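Side-chain contacts in transcriptional regulator KdgR (Pseudomonas aeruginosa, PDB 5Y6I), which probably regulates transcription by binding DNA through an IclR-type winged helix-turn-helix domain: residues 54-59 / 72-77; 145-150 / 169-174. All coordinates share one frame; numbering follows the deposited sequence.

Contact 1: 54-59 / 72-77; sequences RYLQAL and NHYSLG
Tyr-74, at the start of strand 74-76, lays its ring against Leu-56 of helix 49-61, and this pair makes up most of the contact. At Asn-72, still in the turn between two strands, the carbonyl O sits 4.2 Å above the plane of the Tyr-74 ring, toward its rim and on the face turned from Leu-56. At Tyr-74 the side chain leaves toward the helix with CG anti to the carbonyl carbon (chi1 -65°), and the second torsion (-77°) turns a face of the ring to the leucine. Leu-56 CD1 lies over the ring centre, 3.4 Å from the centroid and only 6° off the normal, a well-centred CH-pi contact. The other methyl covers one flank, Leu-56 CD2 being 3.8 Å from Tyr-74 CD1. Leu-41 and Leu-38 of helix 38-45 also pack on Leu-56. At the far end of the ring, Gln-57 OE1 comes within 4.4 Å of Tyr-74 OH, too long for a hydrogen bond. Ser-75 then points away from the helix, Leu-76 packs on Leu-26 of helix 18-31 and on Ala-86 of the second subunit, and Gly-77 takes the N-cap position before helix 78-88. A beta hairpin, 65-67 with 74-76, packed beside the second helix of a helix-turn-helix is characteristic of the winged helix-turn-helix fold of IclR regulators, in which that helix probably reads DNA.

Contact 2: 145-150 / 169-174; sequences PLLGSS and EEELAG
The carboxylate of Glu-171, in the last turn of helix 162-171, accepts hydrogen bonds from two consecutive backbone amides, Leu-146 N and Leu-147 N. Leu-146 N donates to Glu-171 OE1 at 3.2 Å in a nearly straight bond (166°). It meets the syn side of that oxygen, slightly out of the carboxylate plane. Leu-147 N reaches Glu-171 OE2 at 3.1 Å, almost in line with the C-O bond. Leu-146 N also makes a weak, bent bond to the same OE2. The glutamate spans the gap because its chain is extended beyond CG (chi2 158°). Behind the amides, Ser-149 OG donates to Pro-145 O at 2.6 Å and also caps Gly-152 N at the start of helix 150-158, which probably helps hold the turn that presents the two N-H groups. Carbon atoms close in around the carboxylate: Leu-147 CD1 lies 3.5 Å from Glu-171 OE2, and Leu-146 CB sits equally near both oxygens. Further out, the leucines pack on Arg-168, and Leu-146 also on Leu-167. With two amide donors directed at it, the carboxylate is probably held ionised and its rotation fixed, so a probably charged side chain ties the end of one helix to the loop leading into another.

Contact 1 belongs to the probable DNA-binding region at the N-terminal end and contact 2 to the C-terminal IclR domain; their centres are about 54 Å apart, on opposite sides of the chain's centre. Each sets a helix against a different kind of partner, a strand in contact 1 and a loop in contact 2. Contact 1 is mainly buried and apolar, an aromatic ring and a leucine set between a hairpin and two helices, with the second subunit also packing on other residues of its segments. Contact 2 is partly buried and depends on hydrogen bonds from backbone amides to a carboxylate, and no other chain of the assembly touches its segments. The two share no secondary-structure element.

Contact 1: 54-59 / 72-77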
ATOM      1  N   ARG A  54     -22.743   5.146  22.343  1.00 83.48           N
ATOM      2  CA  ARG A  54     -22.464   6.555  22.598  1.00 85.40           C
ATOM      3  C   ARG A  54     -21.290   7.037  21.761  1.00 79.02           C
ATOM      4  O   ARG A  54     -21.379   8.075  21.093  1.00 76.27           O
ATOM      5  CB  ARG A  54     -22.198   6.792  24.088  1.00 91.08           C
ATOM      6  CG  ARG A  54     -22.631   8.179  24.538  1.00 96.83           C
ATOM      7  CD  ARG A  54     -22.729   8.301  26.047  1.00102.68           C
ATOM      8  NE  ARG A  54     -23.257   7.099  26.691  1.00103.66           N
ATOM      9  CZ  ARG A  54     -22.621   6.457  27.668  1.00103.26           C
ATOM     10  NH1 ARG A  54     -21.446   6.915  28.089  1.00104.16           N
ATOM     11  NH2 ARG A  54     -23.154   5.368  28.222  1.00 98.59           N
ATOM     12  N   TYR A  55     -20.184   6.280  21.770  1.00 77.59           N
ATOM     13  CA  TYR A  55     -19.000   6.687  21.014  1.00 76.89           C
ATOM     14  C   TYR A  55     -19.186   6.484  19.520  1.00 68.97           C
ATOM     15  O   TYR A  55     -18.584   7.214  18.726  1.00 67.71           O
ATOM     16  CB  TYR A  55     -17.758   5.933  21.494  1.00 79.75           C
ATOM     17  CG  TYR A  55     -17.208   6.419  22.815  1.00 89.60           C
ATOM     18  CD1 TYR A  55     -17.671   5.891  24.013  1.00 92.32           C
ATOM     19  CD2 TYR A  55     -16.227   7.404  22.863  1.00 92.92           C
ATOM     20  CE1 TYR A  55     -17.181   6.330  25.219  1.00 98.39           C
ATOM     21  CE2 TYR A  55     -15.736   7.858  24.066  1.00 97.15           C
ATOM     22  CZ  TYR A  55     -16.215   7.312  25.245  1.00101.16           C
ATOM     23  OH  TYR A  55     -15.728   7.742  26.461  1.00106.22           O
ATOM     24  N   LEU A  56     -19.999   5.499  19.116  1.00 68.90           N
ATOM     25  CA  LEU A  56     -20.372   5.380  17.707  1.00 68.98           C
ATOM     26  C   LEU A  56     -20.919   6.704  17.184  1.00 75.19           C
ATOM     27  O   LEU A  56     -20.453   7.219  16.160  1.00 74.69           O
ATOM     28  CB  LEU A  56     -21.393   4.250  17.511  1.00 64.52           C
ATOM     29  CG  LEU A  56     -20.829   2.893  17.056  1.00 67.24           C
ATOM     30  CD1 LEU A  56     -21.896   1.799  16.991  1.00 65.23           C
ATOM     31  CD2 LEU A  56     -20.124   3.010  15.691  1.00 62.16           C
ATOM     32  N   GLN A  57     -21.871   7.298  17.914  1.00 80.34           N
ATOM     33  CA  GLN A  57     -22.450   8.578  17.512  1.00 83.23           C
ATOM     34  C   GLN A  57     -21.367   9.615  17.212  1.00 82.36           C
ATOM     35  O   GLN A  57     -21.401  10.273  16.164  1.00 88.50           O
ATOM     36  CB  GLN A  57     -23.400   9.085  18.599  1.00 89.36           C
ATOM     37  CG  GLN A  57     -24.549   8.132  18.908  1.00 91.41           C
ATOM     38  CD  GLN A  57     -25.268   7.657  17.664  1.00 96.22           C
ATOM     39  OE1 GLN A  57     -25.117   6.506  17.244  1.00 91.77           O
ATOM     40  NE2 GLN A  57     -26.059   8.541  17.067  1.00104.29           N
ATOM     41  N   ALA A  58     -20.384   9.758  18.106  1.00 74.29           N
ATOM     42  CA  ALA A  58     -19.286  10.693  17.853  1.00 76.18           C
ATOM     43  C   ALA A  58     -18.538  10.337  16.569  1.00 78.98           C
ATOM     44  O   ALA A  58     -18.261  11.211  15.736  1.00 80.43           O
ATOM     45  CB  ALA A  58     -18.320  10.711  19.038  1.00 76.66           C
ATOM     46  N   LEU A  59     -18.193   9.053  16.398  1.00 70.02           N
ATOM     47  CA  LEU A  59     -17.454   8.634  15.207  1.00 73.55           C
ATOM     48  C   LEU A  59     -18.260   8.839  13.929  1.00 73.64           C
ATOM     49  O   LEU A  59     -17.673   9.050  12.867  1.00 71.26           O
ATOM     50  CB  LEU A  59     -17.009   7.168  15.312  1.00 70.09           C
ATOM     51  CG  LEU A  59     -16.134   6.694  16.490  1.00 68.48           C
ATOM     52  CD1 LEU A  59     -15.979   5.184  16.499  1.00 67.97           C
ATOM     53  CD2 LEU A  59     -14.753   7.373  16.487  1.00 63.83           C
ATOM     54  N   ASN A  72     -29.046  -0.357   8.584  1.00100.98           N
ATOM     55  CA  ASN A  72     -28.632   0.184   9.872  1.00 86.61           C
ATOM     56  C   ASN A  72     -27.270  -0.317  10.311  1.00 78.18           C
ATOM     57  O   ASN A  72     -26.888  -0.104  11.464  1.00 73.02           O
ATOM     58  CB  ASN A  72     -29.649  -0.117  10.977  1.00 86.74           C
ATOM     59  CG  ASN A  72     -30.844   0.790  10.920  1.00 91.68           C
ATOM     60  OD1 ASN A  72     -30.734   1.949  10.523  1.00 95.30           O
ATOM     61  ND2 ASN A  72     -32.001   0.270  11.308  1.00 95.33           N
ATOM     62  N   HIS A  73     -26.522  -0.972   9.431  1.00 79.36           N
ATOM     63  CA  HIS A  73     -25.226  -1.495   9.824  1.00 75.20           C
ATOM     64  C   HIS A  73     -24.209  -0.371   9.902  1.00 66.64           C
ATOM     65  O   HIS A  73     -24.311   0.635   9.192  1.00 60.83           O
ATOM     66  CB  HIS A  73     -24.752  -2.560   8.837  1.00 81.05           C
ATOM     67  CG  HIS A  73     -25.422  -3.887   9.012  1.00 83.75           C
ATOM     68  ND1 HIS A  73     -25.902  -4.623   7.949  1.00 87.51           N
ATOM     69  CD2 HIS A  73     -25.683  -4.616  10.122  1.00 85.23           C
ATOM     70  CE1 HIS A  73     -26.437  -5.744   8.396  1.00 91.19           C
ATOM     71  NE2 HIS A  73     -26.322  -5.763   9.711  1.00 93.52           N
ATOM     72  N   TYR A  74     -23.219  -0.557  10.781  1.00 61.31           N
ATOM     73  CA  TYR A  74     -22.136   0.399  10.976  1.00 61.03           C
ATOM     74  C   TYR A  74     -20.936   0.006  10.138  1.00 63.17           C
ATOM     75  O   TYR A  74     -20.589  -1.174  10.051  1.00 67.12           O
ATOM     76  CB  TYR A  74     -21.721   0.474  12.452  1.00 56.46           C
ATOM     77  CG  TYR A  74     -22.810   1.008  13.349  1.00 56.85           C
ATOM     78  CD1 TYR A  74     -23.093   2.377  13.401  1.00 59.63           C
ATOM     79  CD2 TYR A  74     -23.572   0.150  14.126  1.00 55.92           C
ATOM     80  CE1 TYR A  74     -24.110   2.869  14.221  1.00 62.23           C
ATOM     81  CE2 TYR A  74     -24.593   0.631  14.945  1.00 57.64           C
ATOM     82  CZ  TYR A  74     -24.856   1.979  14.987  1.00 59.50           C
ATOM     83  OH  TYR A  74     -25.869   2.421  15.808  1.00 64.05           O
ATOM     84  N   SER A  75     -20.289   1.004   9.546  1.00 64.34           N
ATOM     85  CA  SER A  75     -19.101   0.759   8.750  1.00 66.13           C
ATOM     86  C   SER A  75     -18.192   1.976   8.835  1.00 70.74           C
ATOM     87  O   SER A  75     -18.524   2.988   9.454  1.00 72.52           O
ATOM     88  CB  SER A  75     -19.480   0.449   7.304  1.00 75.33           C
ATOM     89  OG  SER A  75     -20.451   1.380   6.852  1.00 92.59           O
ATOM     90  N   LEU A  76     -17.042   1.882   8.180  1.00 73.07           N
ATOM     91  CA  LEU A  76     -16.080   2.965   8.252  1.00 65.52           C
ATOM     92  C   LEU A  76     -16.523   4.118   7.381  1.00 61.41           C
ATOM     93  O   LEU A  76     -17.049   3.921   6.282  1.00 65.37           O
ATOM     94  CB  LEU A  76     -14.701   2.489   7.833  1.00 68.07           C
ATOM     95  CG  LEU A  76     -14.155   1.396   8.741  1.00 72.56           C
ATOM     96  CD1 LEU A  76     -13.114   0.543   8.015  1.00 70.42           C
ATOM     97  CD2 LEU A  76     -13.576   2.035   9.976  1.00 71.02           C
ATOM     98  N   GLY A  77     -16.317   5.332   7.886  1.00 54.10           N
ATOM     99  CA  GLY A  77     -16.613   6.520   7.121  1.00 54.44           C
ATOM    100  C   GLY A  77     -15.477   6.909   6.189  1.00 63.32           C
ATOM    101  O   GLY A  77     -14.407   6.292   6.151  1.00 64.33           O
TER

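Contact 2: 145-150 / 169-174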
ATOM      1  N   PRO A 145      22.607 -11.997  -8.323  1.00 82.46           N
ATOM      2  CA  PRO A 145      22.001 -12.755  -9.425  1.00 86.80           C
ATOM      3  C   PRO A 145      20.621 -13.261  -9.053  1.00 84.05           C
ATOM      4  O   PRO A 145      20.305 -13.452  -7.877  1.00 83.29           O
ATOM      5  CB  PRO A 145      22.978 -13.917  -9.644  1.00 86.93           C
ATOM      6  CG  PRO A 145      23.616 -14.135  -8.322  1.00 84.97           C
ATOM      7  CD  PRO A 145      23.665 -12.770  -7.644  1.00 84.30           C
ATOM      8  N   LEU A 146      19.785 -13.477 -10.079  1.00 79.86           N
ATOM      9  CA  LEU A 146      18.431 -13.941  -9.794  1.00 79.45           C
ATOM     10  C   LEU A 146      18.437 -15.376  -9.285  1.00 78.34           C
ATOM     11  O   LEU A 146      17.754 -15.692  -8.307  1.00 75.00           O
ATOM     12  CB  LEU A 146      17.530 -13.826 -11.030  1.00 80.57           C
ATOM     13  CG  LEU A 146      16.053 -14.127 -10.760  1.00 75.81           C
ATOM     14  CD1 LEU A 146      15.283 -12.912 -10.281  1.00 74.20           C
ATOM     15  CD2 LEU A 146      15.391 -14.702 -11.954  1.00 81.75           C
ATOM     16  N   LEU A 147      19.199 -16.258  -9.925  1.00 84.97           N
ATOM     17  CA  LEU A 147      19.218 -17.657  -9.530  1.00 88.88           C
ATOM     18  C   LEU A 147      20.461 -18.084  -8.768  1.00 85.57           C
ATOM     19  O   LEU A 147      20.506 -19.229  -8.310  1.00 84.07           O
ATOM     20  CB  LEU A 147      19.060 -18.569 -10.742  1.00 99.04           C
ATOM     21  CG  LEU A 147      17.749 -18.419 -11.492  1.00106.68           C
ATOM     22  CD1 LEU A 147      17.983 -17.647 -12.775  1.00112.00           C
ATOM     23  CD2 LEU A 147      17.190 -19.792 -11.753  1.00112.07           C
ATOM     24  N   GLY A 148      21.456 -17.210  -8.614  1.00 82.18           N
ATOM     25  CA  GLY A 148      22.703 -17.589  -7.983  1.00 86.17           C
ATOM     26  C   GLY A 148      22.844 -17.131  -6.548  1.00 90.29           C
ATOM     27  O   GLY A 148      23.792 -17.543  -5.872  1.00 94.27           O
ATOM     28  N   SER A 149      21.917 -16.295  -6.065  1.00 86.27           N
ATOM     29  CA  SER A 149      21.957 -15.788  -4.699  1.00 82.75           C
ATOM     30  C   SER A 149      20.682 -16.154  -3.946  1.00 80.87           C
ATOM     31  O   SER A 149      19.664 -16.500  -4.543  1.00 89.34           O
ATOM     32  CB  SER A 149      22.160 -14.263  -4.669  1.00 81.80           C
ATOM     33  OG  SER A 149      21.149 -13.590  -5.389  1.00 82.21           O
ATOM     34  N   SER A 150      20.745 -16.068  -2.615  1.00 76.00           N
ATOM     35  CA  SER A 150      19.573 -16.370  -1.797  1.00 74.83           C
ATOM     36  C   SER A 150      18.564 -15.239  -1.861  1.00 75.32           C
ATOM     37  O   SER A 150      17.353 -15.468  -1.788  1.00 70.49           O
ATOM     38  CB  SER A 150      19.996 -16.614  -0.351  1.00 74.29           C
ATOM     39  OG  SER A 150      20.774 -15.526   0.128  1.00 67.68           O
ATOM     40  N   GLU A 169      15.922 -14.692 -18.286  1.00105.35           N
ATOM     41  CA  GLU A 169      16.319 -15.179 -19.601  1.00104.07           C
ATOM     42  C   GLU A 169      17.624 -14.548 -20.070  1.00103.30           C
ATOM     43  O   GLU A 169      18.394 -15.189 -20.794  1.00107.56           O
ATOM     44  CB  GLU A 169      15.195 -14.923 -20.601  1.00108.81           C
ATOM     45  CG  GLU A 169      14.005 -15.844 -20.400  1.00111.30           C
ATOM     46  CD  GLU A 169      12.728 -15.291 -20.987  1.00113.03           C
ATOM     47  OE1 GLU A 169      11.661 -15.889 -20.734  1.00115.52           O
ATOM     48  OE2 GLU A 169      12.790 -14.261 -21.692  1.00111.19           O
ATOM     49  N   GLU A 170      17.896 -13.298 -19.688  1.00100.54           N
ATOM     50  CA  GLU A 170      19.212 -12.740 -19.980  1.00106.59           C
ATOM     51  C   GLU A 170      20.301 -13.484 -19.222  1.00106.61           C
ATOM     52  O   GLU A 170      21.438 -13.572 -19.696  1.00113.31           O
ATOM     53  CB  GLU A 170      19.252 -11.256 -19.631  1.00112.97           C
ATOM     54  CG  GLU A 170      18.296 -10.390 -20.424  1.00123.03           C
ATOM     55  CD  GLU A 170      18.363  -8.933 -20.003  1.00130.17           C
ATOM     56  OE1 GLU A 170      19.268  -8.583 -19.208  1.00132.60           O
ATOM     57  OE2 GLU A 170      17.520  -8.139 -20.469  1.00132.03           O
ATOM     58  N   GLU A 171      19.957 -14.045 -18.060  1.00101.20           N
ATOM     59  CA  GLU A 171      20.923 -14.716 -17.199  1.00 98.49           C
ATOM     60  C   GLU A 171      21.341 -16.073 -17.749  1.00104.68           C
ATOM     61  O   GLU A 171      22.482 -16.495 -17.545  1.00111.36           O
ATOM     62  CB  GLU A 171      20.331 -14.876 -15.799  1.00 99.77           C
ATOM     63  CG  GLU A 171      21.296 -14.585 -14.665  1.00107.93           C
ATOM     64  CD  GLU A 171      20.585 -14.223 -13.367  1.00111.27           C
ATOM     65  OE1 GLU A 171      20.202 -13.042 -13.193  1.00108.78           O
ATOM     66  OE2 GLU A 171      20.407 -15.121 -12.516  1.00114.01           O
ATOM     67  N   LEU A 172      20.440 -16.778 -18.439  1.00108.35           N
ATOM     68  CA  LEU A 172      20.728 -18.124 -18.934  1.00110.81           C
ATOM     69  C   LEU A 172      21.408 -18.129 -20.295  1.00115.16           C
ATOM     70  O   LEU A 172      21.469 -19.184 -20.933  1.00119.39           O
ATOM     71  CB  LEU A 172      19.447 -18.972 -18.988  1.00108.05           C
ATOM     72  CG  LEU A 172      18.845 -19.393 -17.635  1.00101.23           C
ATOM     73  CD1 LEU A 172      17.407 -19.802 -17.786  1.00102.89           C
ATOM     74  CD2 LEU A 172      19.638 -20.527 -16.998  1.00 96.68           C
ATOM     75  N   ALA A 173      21.918 -16.990 -20.757  1.00118.12           N
ATOM     76  CA  ALA A 173      22.844 -16.997 -21.881  1.00126.05           C
ATOM     77  C   ALA A 173      24.298 -17.035 -21.434  1.00129.57           C
ATOM     78  O   ALA A 173      25.157 -17.471 -22.209  1.00138.29           O
ATOM     79  CB  ALA A 173      22.619 -15.774 -22.776  1.00128.44           C
ATOM     80  N   GLY A 174      24.586 -16.614 -20.202  1.00127.60           N
ATOM     81  CA  GLY A 174      25.950 -16.552 -19.702  1.00127.56           C
ATOM     82  C   GLY A 174      26.516 -17.876 -19.222  1.00127.68           C
ATOM     83  O   GLY A 174      26.903 -18.005 -18.057  1.00124.37           O
TER